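Local coordinates for uncharacterized protein (PDB 3JYG) that is of uncharacterized function but belongs to the 6-pyruvoyl tetrahydropterin synthase family and binds a zinc ion through three histidines, at residues A[4-9]-A[47-52]; A[10-15]-A[41-46]; A[18-23]-A[86-91]. All blocks are in the same frame, centred on the assembly; numbering follows the deposited sequence. Where two conformers were deposited one is given.

Contact 1 (A[4-9]-A[47-52])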
loop_
_atom_site.group_PDB
_atom_site.type_symbol
_atom_site.label_atom_id
_atom_site.label_comp_id
_atom_site.label_asym_id
_atom_site.label_seq_id
_atom_site.Cartn_x
_atom_site.Cartn_y
_atom_site.Cartn_z
ATOM N N ILE A 4 4.137 16.561 -7.149
ATOM C CA ILE A 4 3.520 15.671 -8.125
ATOM C C ILE A 4 2.221 15.118 -7.495
ATOM O O ILE A 4 2.205 14.734 -6.321
ATOM C CB ILE A 4 4.445 14.475 -8.508
ATOM C CG1 ILE A 4 5.765 14.990 -9.107
ATOM C CG2 ILE A 4 3.789 13.666 -9.556
ATOM C CD1 ILE A 4 6.779 13.897 -9.383
ATOM N N TYR A 5 1.153 15.070 -8.279
ATOM C CA TYR A 5 -0.160 14.714 -7.756
ATOM C C TYR A 5 -0.533 13.385 -8.396
ATOM O O TYR A 5 -0.397 13.218 -9.619
ATOM C CB TYR A 5 -1.187 15.775 -8.130
ATOM C CG TYR A 5 -0.862 17.158 -7.632
ATOM C CD1 TYR A 5 -0.270 18.103 -8.489
ATOM C CD2 TYR A 5 -1.123 17.520 -6.330
ATOM C CE1 TYR A 5 0.070 19.382 -8.036
ATOM C CE2 TYR A 5 -0.799 18.807 -5.858
ATOM C CZ TYR A 5 -0.198 19.717 -6.726
ATOM O OH TYR A 5 0.092 20.984 -6.300
ATOM N N GLN A 6 -1.000 12.437 -7.597
ATOM C CA GLN A 6 -1.431 11.152 -8.153
ATOM C C GLN A 6 -2.806 10.771 -7.594
ATOM O O GLN A 6 -3.162 11.217 -6.507
ATOM C CB GLN A 6 -0.425 10.033 -7.839
ATOM C CG GLN A 6 0.897 10.096 -8.604
ATOM C CD GLN A 6 1.817 8.880 -8.339
ATOM O OE1 GLN A 6 1.515 8.044 -7.497
ATOM N NE2 GLN A 6 2.942 8.788 -9.084
ATOM N N ILE A 7 -3.577 9.976 -8.338
ATOM C CA ILE A 7 -4.756 9.333 -7.756
ATOM C C ILE A 7 -4.614 7.849 -8.029
ATOM O O ILE A 7 -3.923 7.483 -8.975
ATOM C CB ILE A 7 -6.113 9.894 -8.271
ATOM C CG1 ILE A 7 -6.200 9.870 -9.807
ATOM C CG2 ILE A 7 -6.328 11.305 -7.706
ATOM C CD1 ILE A 7 -7.625 9.567 -10.367
ATOM N N ALA A 8 -5.221 7.000 -7.198
ATOM C CA ALA A 8 -5.180 5.578 -7.435
ATOM C C ALA A 8 -6.559 5.005 -7.185
ATOM O O ALA A 8 -7.225 5.380 -6.194
ATOM C CB ALA A 8 -4.228 4.929 -6.503
ATOM N N LYS A 9 -6.956 4.053 -8.022
ATOM C CA LYS A 9 -8.248 3.428 -7.815
ATOM C C LYS A 9 -8.148 1.940 -8.056
ATOM O O LYS A 9 -7.466 1.520 -8.989
ATOM C CB LYS A 9 -9.308 4.066 -8.714
ATOM C CG LYS A 9 -10.659 3.356 -8.625
ATOM C CD LYS A 9 -11.886 4.270 -8.718
ATOM C CE LYS A 9 -13.113 3.470 -8.258
ATOM N NZ LYS A 9 -14.381 4.093 -8.729
ATOM N N ILE A 47 -4.893 -2.092 -9.476
ATOM C CA ILE A 47 -4.782 -0.724 -8.979
ATOM C C ILE A 47 -4.134 0.179 -10.036
ATOM O O ILE A 47 -2.971 -0.037 -10.403
ATOM C CB ILE A 47 -3.952 -0.636 -7.679
ATOM C CG1 ILE A 47 -4.405 -1.715 -6.699
ATOM C CG2 ILE A 47 -4.101 0.816 -7.071
ATOM C CD1 ILE A 47 -3.764 -1.663 -5.311
ATOM N N VAL A 48 -4.881 1.189 -10.488
ATOM C CA VAL A 48 -4.421 2.117 -11.550
ATOM C C VAL A 48 -3.939 3.425 -10.911
ATOM O O VAL A 48 -4.679 4.019 -10.133
ATOM C CB VAL A 48 -5.589 2.439 -12.526
ATOM C CG1 VAL A 48 -5.201 3.532 -13.541
ATOM C CG2 VAL A 48 -6.041 1.196 -13.208
ATOM N N HIS A 49 -2.713 3.849 -11.206
ATOM C CA HIS A 49 -2.186 5.101 -10.666
ATOM C C HIS A 49 -2.058 6.116 -11.787
ATOM O O HIS A 49 -1.441 5.824 -12.832
ATOM C CB HIS A 49 -0.826 4.874 -9.990
ATOM C CG HIS A 49 -0.869 3.885 -8.872
ATOM N ND1 HIS A 49 -0.918 4.267 -7.555
ATOM C CD2 HIS A 49 -0.860 2.529 -8.878
ATOM C CE1 HIS A 49 -0.903 3.182 -6.790
ATOM N NE2 HIS A 49 -0.889 2.114 -7.575
ATOM N N LEU A 50 -2.705 7.271 -11.605
ATOM C CA LEU A 50 -2.760 8.285 -12.644
ATOM C C LEU A 50 -2.053 9.476 -12.034
ATOM O O LEU A 50 -2.112 9.635 -10.811
ATOM C CB LEU A 50 -4.209 8.655 -12.993
ATOM C CG LEU A 50 -5.108 7.574 -13.626
ATOM C CD1 LEU A 50 -6.432 8.187 -14.110
ATOM C CD2 LEU A 50 -4.360 6.851 -14.797
ATOM N N GLU A 51 -1.404 10.294 -12.868
ATOM C CA GLU A 51 -0.504 11.365 -12.403
ATOM C C GLU A 51 -0.581 12.657 -13.230
ATOM O O GLU A 51 -0.694 12.612 -14.456
ATOM C CB GLU A 51 0.947 10.800 -12.405
ATOM C CG GLU A 51 2.017 11.780 -12.061
ATOM C CD GLU A 51 3.411 11.185 -12.062
ATOM O OE1 GLU A 51 3.737 10.423 -11.140
ATOM O OE2 GLU A 51 4.202 11.513 -12.973
ATOM N N SER A 52 -0.491 13.807 -12.561
ATOM C CA SER A 52 -0.359 15.101 -13.236
ATOM C C SER A 52 0.587 15.983 -12.425
ATOM O O SER A 52 0.859 15.721 -11.229
ATOM C CB SER A 52 -1.718 15.819 -13.361
ATOM O OG SER A 52 -2.373 15.821 -12.090
HETATM O O HOH W 1 -0.836 6.792 -6.461
#
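Gln6 and Glu51 face each other across an antiparallel pair of strand segments, 4-9 and 47-52, in the sheet of a 6-pyruvoyl tetrahydropterin synthase-like fold. Their amide and carboxylate planes lie only 20° apart, and Gln6 NE2 donates within its own amide plane to the anti lone pair of Glu51 OE1 at 2.7 Å. Glu51 reaches this position with CG anti to the backbone N (chi1 175°) and the chain extended beyond it. Ile4 packs its CG2 branch against the same carboxylate, 3.5 Å from Glu51 CD.

Further along the same face, the methyl of Ala8 lies 3.5 Å from His49 ND1, approaching the imidazole at a slant, while His49 NE2 is held by Glu167 of strand 162-169. Ile7 and Leu50 occupy the other face as a hydrogen-bonded pair; Ile7 CG1 rests against Leu50 CB at 3.9 Å, and the Tyr5 ring turns an edge to Ser52 O. Six backbone bonds join the segments, two each at Tyr5-Ser52, Ile7-Leu50 and Lys9-Val48. Segment 4-9, part of strand 3-17, also pairs antiparallel with a strand of the second subunit, which carries the sheet across the interface. Between Gln6 and His49 a water donates to Gln6 OE1 at 2.9 Å and lies 2.8 Å from His49 ND1, in the plane of the imidazole.

Contact 2 (A[10-15]-A[41-46]). With ZN (zinc ion), chain G.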
loop_
_atom_site.group_PDB
_atom_site.type_symbol
_atom_site.label_atom_id
_atom_site.label_comp_id
_atom_site.label_asym_id
_atom_site.label_seq_id
_atom_site.Cartn_x
_atom_site.Cartn_y
_atom_site.Cartn_z
ATOM N N GLU A 10 -8.853 1.186 -7.205
ATOM C CA GLU A 10 -8.898 -0.294 -7.166
ATOM C C GLU A 10 -10.103 -0.855 -7.931
ATOM O O GLU A 10 -11.208 -0.257 -7.928
ATOM C CB GLU A 10 -8.932 -0.812 -5.708
ATOM C CG GLU A 10 -7.855 -0.158 -4.797
ATOM C CD GLU A 10 -7.702 -0.812 -3.411
ATOM O OE1 GLU A 10 -8.585 -1.588 -2.968
ATOM O OE2 GLU A 10 -6.674 -0.549 -2.758
ATOM N N PHE A 11 -9.874 -1.993 -8.589
ATOM C CA PHE A 11 -10.917 -2.712 -9.342
ATOM C C PHE A 11 -10.749 -4.215 -9.099
ATOM O O PHE A 11 -9.660 -4.756 -9.301
ATOM C CB PHE A 11 -10.822 -2.418 -10.828
ATOM C CG PHE A 11 -10.788 -0.958 -11.157
ATOM C CD1 PHE A 11 -9.574 -0.257 -11.163
ATOM C CD2 PHE A 11 -11.966 -0.275 -11.456
ATOM C CE1 PHE A 11 -9.546 1.107 -11.504
ATOM C CE2 PHE A 11 -11.937 1.088 -11.795
ATOM C CZ PHE A 11 -10.731 1.768 -11.791
ATOM N N ASP A 12 -11.802 -4.863 -8.612
ATOM C CA ASP A 12 -11.744 -6.270 -8.213
ATOM C C ASP A 12 -12.463 -7.182 -9.210
ATOM O O ASP A 12 -13.420 -6.758 -9.844
ATOM C CB ASP A 12 -12.392 -6.420 -6.821
ATOM C CG ASP A 12 -11.734 -5.531 -5.786
ATOM O OD1 ASP A 12 -12.428 -4.699 -5.170
ATOM O OD2 ASP A 12 -10.512 -5.616 -5.608
ATOM N N PHE A 13 -11.986 -8.426 -9.359
ATOM C CA PHE A 13 -12.645 -9.466 -10.164
ATOM C C PHE A 13 -12.109 -10.831 -9.777
ATOM O O PHE A 13 -11.058 -10.943 -9.155
ATOM C CB PHE A 13 -12.522 -9.267 -11.702
ATOM C CG PHE A 13 -11.096 -9.427 -12.272
ATOM C CD1 PHE A 13 -10.143 -8.420 -12.092
ATOM C CD2 PHE A 13 -10.727 -10.569 -13.005
ATOM C CE1 PHE A 13 -8.863 -8.521 -12.613
ATOM C CE2 PHE A 13 -9.418 -10.698 -13.522
ATOM C CZ PHE A 13 -8.492 -9.658 -13.347
ATOM N N CYS A 14 -12.858 -11.862 -10.134
ATOM C CA CYS A 14 -12.466 -13.258 -9.902
ATOM C C CYS A 14 -12.269 -13.921 -11.253
ATOM O O CYS A 14 -13.006 -13.620 -12.188
ATOM C CB CYS A 14 -13.540 -14.007 -9.081
ATOM S SG CYS A 14 -14.091 -13.127 -7.623
ATOM N N TYR A 15 -11.298 -14.827 -11.356
ATOM C CA TYR A 15 -11.039 -15.477 -12.636
ATOM C C TYR A 15 -10.397 -16.829 -12.373
ATOM O O TYR A 15 -9.875 -17.037 -11.294
ATOM C CB TYR A 15 -10.121 -14.609 -13.531
ATOM C CG TYR A 15 -8.747 -14.328 -12.906
ATOM C CD1 TYR A 15 -8.613 -13.445 -11.813
ATOM C CD2 TYR A 15 -7.581 -14.945 -13.410
ATOM C CE1 TYR A 15 -7.376 -13.188 -11.234
ATOM C CE2 TYR A 15 -6.325 -14.681 -12.835
ATOM C CZ TYR A 15 -6.230 -13.813 -11.739
ATOM O OH TYR A 15 -4.989 -13.511 -11.166
ATOM N N GLY A 41 -7.576 -20.573 -9.729
ATOM C CA GLY A 41 -8.185 -19.254 -9.828
ATOM C C GLY A 41 -7.724 -18.366 -8.699
ATOM O O GLY A 41 -6.940 -18.807 -7.829
ATOM N N HIS A 42 -8.258 -17.140 -8.710
ATOM C CA HIS A 42 -7.843 -16.045 -7.841
ATOM C C HIS A 42 -8.903 -14.995 -7.716
ATOM O O HIS A 42 -9.726 -14.843 -8.603
ATOM C CB HIS A 42 -6.654 -15.340 -8.469
ATOM C CG HIS A 42 -5.440 -16.174 -8.479
ATOM N ND1 HIS A 42 -4.854 -16.641 -7.320
ATOM C CD2 HIS A 42 -4.716 -16.670 -9.506
ATOM C CE1 HIS A 42 -3.812 -17.378 -7.638
ATOM N NE2 HIS A 42 -3.696 -17.388 -8.953
ATOM N N GLN A 43 -8.874 -14.272 -6.600
ATOM C CA GLN A 43 -9.472 -12.949 -6.501
ATOM C C GLN A 43 -8.378 -11.949 -6.916
ATOM O O GLN A 43 -7.346 -11.863 -6.274
ATOM C CB GLN A 43 -9.909 -12.704 -5.040
ATOM C CG GLN A 43 -10.487 -11.344 -4.724
ATOM C CD GLN A 43 -11.763 -11.050 -5.476
ATOM O OE1 GLN A 43 -12.470 -11.964 -5.922
ATOM N NE2 GLN A 43 -12.072 -9.770 -5.621
ATOM N N GLY A 44 -8.599 -11.240 -8.012
ATOM C CA GLY A 44 -7.630 -10.307 -8.555
ATOM C C GLY A 44 -7.982 -8.893 -8.145
ATOM O O GLY A 44 -9.164 -8.550 -8.016
ATOM N N LYS A 45 -6.973 -8.070 -7.917
ATOM C CA LYS A 45 -7.257 -6.643 -7.757
ATOM C C LYS A 45 -6.345 -5.807 -8.645
ATOM O O LYS A 45 -5.133 -5.954 -8.575
ATOM C CB LYS A 45 -7.127 -6.248 -6.289
ATOM C CG LYS A 45 -7.390 -4.759 -6.001
ATOM C CD LYS A 45 -7.008 -4.441 -4.513
ATOM C CE LYS A 45 -7.897 -5.154 -3.529
ATOM N NZ LYS A 45 -9.234 -4.434 -3.539
ATOM N N VAL A 46 -6.931 -4.969 -9.489
ATOM C CA VAL A 46 -6.170 -4.027 -10.332
ATOM C C VAL A 46 -6.092 -2.671 -9.599
ATOM O O VAL A 46 -7.137 -2.145 -9.167
ATOM C CB VAL A 46 -6.815 -3.803 -11.699
ATOM C CG1 VAL A 46 -5.820 -3.054 -12.639
ATOM C CG2 VAL A 46 -7.173 -5.140 -12.365
HETATM ZN ZN ZN G . -2.180 -18.391 -10.194
HETATM O O HOH W 2 -0.789 -16.349 -10.536
HETATM O O HOH W 3 -0.856 -18.808 -8.259
#
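Phe13 and Val46 make the close-packed side of this strand pair: Val46 CG2 meets the edge of the Phe13 ring at CE1, 3.8 Å away. Helix 67-77 covers this side, with Phe69 set edge-to-face against Phe11. Next along, Gly44 CA lies at the edge of the Tyr15 ring, 3.9 Å from Tyr15 CE1; Gly44, without a side chain, lets the ring edge come close to the backbone. Tyr15 CE1 and CZ press on His42 CB, each at 3.6 Å, and the two rings are inclined at 47°. Segments 10-15 and 41-46 are neighbouring lengths of the antiparallel strands 3-17 and 40-52 in the central sheet of the 6-pyruvoyl tetrahydropterin synthase-like fold, and here they bring His42 NE2 to the zinc ion at 2.2 Å; His17, His40 and two waters complete the site.

The other face is polar and more open to solvent: Gln43 is exposed, and Glu10, Asp12 and Lys45 are partly so. Lys45, bent at chi3 (-66°) and chi4, curls between two acids in a salt-bridge network. Lys45 NZ meets the syn lone pair of Asp12 OD2 at 2.7 Å and comes to Glu10 OE1 from above its carboxylate plane at 3.0 Å. Asp12 OD1 makes a salt bridge with Lys173 of the second subunit.

Contact 3 (A[18-23]-A[86-91])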
loop_
_atom_site.group_PDB
_atom_site.type_symbol
_atom_site.label_atom_id
_atom_site.label_comp_id
_atom_site.label_asym_id
_atom_site.label_seq_id
_atom_site.Cartn_x
_atom_site.Cartn_y
_atom_site.Cartn_z
ATOM N N ARG A 18 -4.279 -20.728 -15.562
ATOM C CA ARG A 18 -3.094 -21.468 -15.194
ATOM C C ARG A 18 -1.886 -20.807 -15.882
ATOM O O ARG A 18 -2.024 -20.191 -16.938
ATOM C CB ARG A 18 -3.237 -22.957 -15.567
ATOM C CG ARG A 18 -2.871 -23.310 -16.984
ATOM C CD ARG A 18 -2.951 -24.827 -17.226
ATOM N NE ARG A 18 -2.269 -25.204 -18.471
ATOM C CZ ARG A 18 -1.273 -26.094 -18.552
ATOM N NH1 ARG A 18 -0.788 -26.716 -17.458
ATOM N NH2 ARG A 18 -0.762 -26.375 -19.745
ATOM N N VAL A 19 -0.726 -20.959 -15.264
ATOM C CA VAL A 19 0.530 -20.424 -15.773
ATOM C C VAL A 19 1.280 -21.628 -16.288
ATOM O O VAL A 19 1.909 -22.332 -15.519
ATOM C CB VAL A 19 1.341 -19.788 -14.634
ATOM C CG1 VAL A 19 2.646 -19.164 -15.176
ATOM C CG2 VAL A 19 0.483 -18.728 -13.924
ATOM N N TRP A 20 1.191 -21.850 -17.588
ATOM C CA TRP A 20 1.495 -23.162 -18.179
ATOM C C TRP A 20 3.018 -23.375 -18.215
ATOM O O TRP A 20 3.494 -24.487 -18.116
ATOM C CB TRP A 20 0.829 -23.287 -19.567
ATOM C CG TRP A 20 1.310 -22.301 -20.647
ATOM C CD1 TRP A 20 0.678 -21.130 -21.071
ATOM C CD2 TRP A 20 2.508 -22.424 -21.446
ATOM N NE1 TRP A 20 1.428 -20.539 -22.076
ATOM C CE2 TRP A 20 2.546 -21.308 -22.321
ATOM C CE3 TRP A 20 3.551 -23.388 -21.507
ATOM C CZ2 TRP A 20 3.604 -21.108 -23.252
ATOM C CZ3 TRP A 20 4.579 -23.201 -22.427
ATOM C CH2 TRP A 20 4.591 -22.069 -23.290
ATOM N N SER A 21 3.749 -22.271 -18.315
ATOM C CA SER A 21 5.179 -22.282 -18.482
ATOM C C SER A 21 5.981 -22.235 -17.166
ATOM O O SER A 21 7.211 -22.111 -17.191
ATOM C CB SER A 21 5.546 -21.043 -19.295
ATOM O OG SER A 21 5.176 -19.864 -18.583
ATOM N N GLN A 22 5.309 -22.290 -16.023
ATOM C CA GLN A 22 6.007 -22.107 -14.760
ATOM C C GLN A 22 7.238 -23.059 -14.603
ATOM O O GLN A 22 7.119 -24.281 -14.804
ATOM C CB GLN A 22 5.032 -22.283 -13.579
ATOM C CG GLN A 22 5.721 -22.056 -12.196
ATOM C CD GLN A 22 4.927 -22.612 -11.021
ATOM O OE1 GLN A 22 4.227 -23.646 -11.140
ATOM N NE2 GLN A 22 5.039 -21.940 -9.877
ATOM N N GLU A 23 8.403 -22.511 -14.241
ATOM C CA GLU A 23 9.529 -23.375 -13.787
ATOM C C GLU A 23 10.093 -22.886 -12.446
ATOM O O GLU A 23 10.083 -21.686 -12.181
ATOM C CB GLU A 23 10.668 -23.426 -14.812
ATOM C CG GLU A 23 10.296 -23.962 -16.163
ATOM C CD GLU A 23 11.381 -23.687 -17.224
ATOM O OE1 GLU A 23 12.598 -23.618 -16.872
ATOM O OE2 GLU A 23 11.013 -23.545 -18.411
ATOM N N ASP A 86 -1.308 -19.699 -26.646
ATOM C CA ASP A 86 -0.286 -20.708 -26.868
ATOM C C ASP A 86 -0.107 -21.682 -25.758
ATOM O O ASP A 86 0.888 -22.350 -25.708
ATOM C CB ASP A 86 1.054 -20.057 -27.162
ATOM C CG ASP A 86 1.180 -19.633 -28.626
ATOM O OD1 ASP A 86 0.391 -20.126 -29.474
ATOM O OD2 ASP A 86 2.050 -18.801 -28.919
ATOM N N ASP A 87 -1.035 -21.708 -24.817
ATOM C CA ASP A 87 -1.057 -22.766 -23.820
ATOM C C ASP A 87 -1.168 -24.095 -24.564
ATOM O O ASP A 87 -2.024 -24.246 -25.420
ATOM C CB ASP A 87 -2.264 -22.536 -22.871
ATOM C CG ASP A 87 -2.280 -23.492 -21.680
ATOM O OD1 ASP A 87 -1.886 -24.682 -21.837
ATOM O OD2 ASP A 87 -2.692 -23.043 -20.583
ATOM N N PRO A 88 -0.316 -25.083 -24.226
ATOM C CA PRO A 88 -0.357 -26.404 -24.885
ATOM C C PRO A 88 -1.694 -27.122 -24.695
ATOM O O PRO A 88 -2.030 -28.039 -25.470
ATOM C CB PRO A 88 0.709 -27.197 -24.135
ATOM C CG PRO A 88 1.619 -26.165 -23.579
ATOM C CD PRO A 88 0.805 -24.976 -23.266
ATOM N N LEU A 89 -2.427 -26.753 -23.649
ATOM C CA LEU A 89 -3.752 -27.311 -23.445
ATOM C C LEU A 89 -4.847 -26.605 -24.223
ATOM O O LEU A 89 -6.009 -27.039 -24.167
ATOM C CB LEU A 89 -4.131 -27.254 -21.954
ATOM C CG LEU A 89 -3.557 -28.273 -20.999
ATOM C CD1 LEU A 89 -4.124 -27.990 -19.581
ATOM C CD2 LEU A 89 -3.857 -29.723 -21.452
ATOM N N PHE A 90 -4.517 -25.506 -24.925
ATOM C CA PHE A 90 -5.551 -24.818 -25.732
ATOM C C PHE A 90 -6.441 -25.829 -26.523
ATOM O O PHE A 90 -7.667 -25.821 -26.347
ATOM C CB PHE A 90 -4.963 -23.709 -26.660
ATOM C CG PHE A 90 -5.973 -22.759 -27.149
ATOM C CD1 PHE A 90 -6.227 -21.581 -26.459
ATOM C CD2 PHE A 90 -6.762 -23.073 -28.266
ATOM C CE1 PHE A 90 -7.232 -20.716 -26.913
ATOM C CE2 PHE A 90 -7.734 -22.211 -28.726
ATOM C CZ PHE A 90 -7.969 -21.028 -28.053
ATOM N N PRO A 91 -5.845 -26.712 -27.358
ATOM C CA PRO A 91 -6.634 -27.674 -28.145
ATOM C C PRO A 91 -7.468 -28.670 -27.305
ATOM O O PRO A 91 -8.507 -29.136 -27.755
ATOM C CB PRO A 91 -5.553 -28.458 -28.949
ATOM C CG PRO A 91 -4.404 -27.490 -29.059
ATOM C CD PRO A 91 -4.421 -26.713 -27.766
HETATM O O HOH W 4 -2.936 -20.261 -20.207
#
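This is a surface contact between a loop and a turn that runs into a helix, built on a salt bridge: 18-23, the loop that follows strand 3-17, meets 86-91, the turn leading into helix 90-93. Arg18 grips Asp87 side-on with two nitrogens, one to each carboxylate oxygen. Arg18 NH2 reaches Asp87 OD1 at 2.9 Å, almost within the guanidinium plane, and Arg18 NE reaches the syn lone pair of Asp87 OD2 at 3.1 Å from a more tilted position. The two flat groups are turned 31° from each other. Remaining extended from CG to NE, the arginine carries its guanidinium between two apolar groups, Leu89 CD1 over one face and Trp20 CB over the opposite one. Its NH1 is directed elsewhere, to the carbonyl of Arg37.

Trp20 forms the second half of the contact. With CG between the backbone N and the carbonyl carbon (chi1 63°), its indole offers one face to the turn. Asp87 CA lies 3.8 Å from the centroid of the five-membered ring and Pro88 CD 4.0 Å from it, both as CH-pi contacts, while Trp20 NE1 is fixed by Asp84.

Asp87 also caps its own turn, since Leu89 N donates to Asp87 OD1 at 2.8 Å from the carboxylate face opposite to that used by Arg18 NH2. One oxygen therefore serves both the loop and the turn that leads into the helix. Two arginine nitrogens and a backbone N-H around a buried carboxylate would be expected to stabilise its ionised form and to limit its rotation.

In the fold
Contacts 1 and 2 are successive parts of one antiparallel pairing between strands 3-17 and 40-52. Their centres are about 19 Å apart, and they meet where Val48 CG2 packs 3.9 Å from Phe11 CE1. Both also touch the second subunit. Contact 2 ends at the zinc ion, which it shares with His17 and His40, whereas contact 1 lies at the far end of the pair. Contact 3 takes up the chain just beyond His17: its centre is about 21 Å from that of contact 2 and about 34 Å from that of contact 1, across the centre of the chain. The Arg18 side chain comes within about 7 Å of the zinc, and loop 18-23 reaches the third subunit.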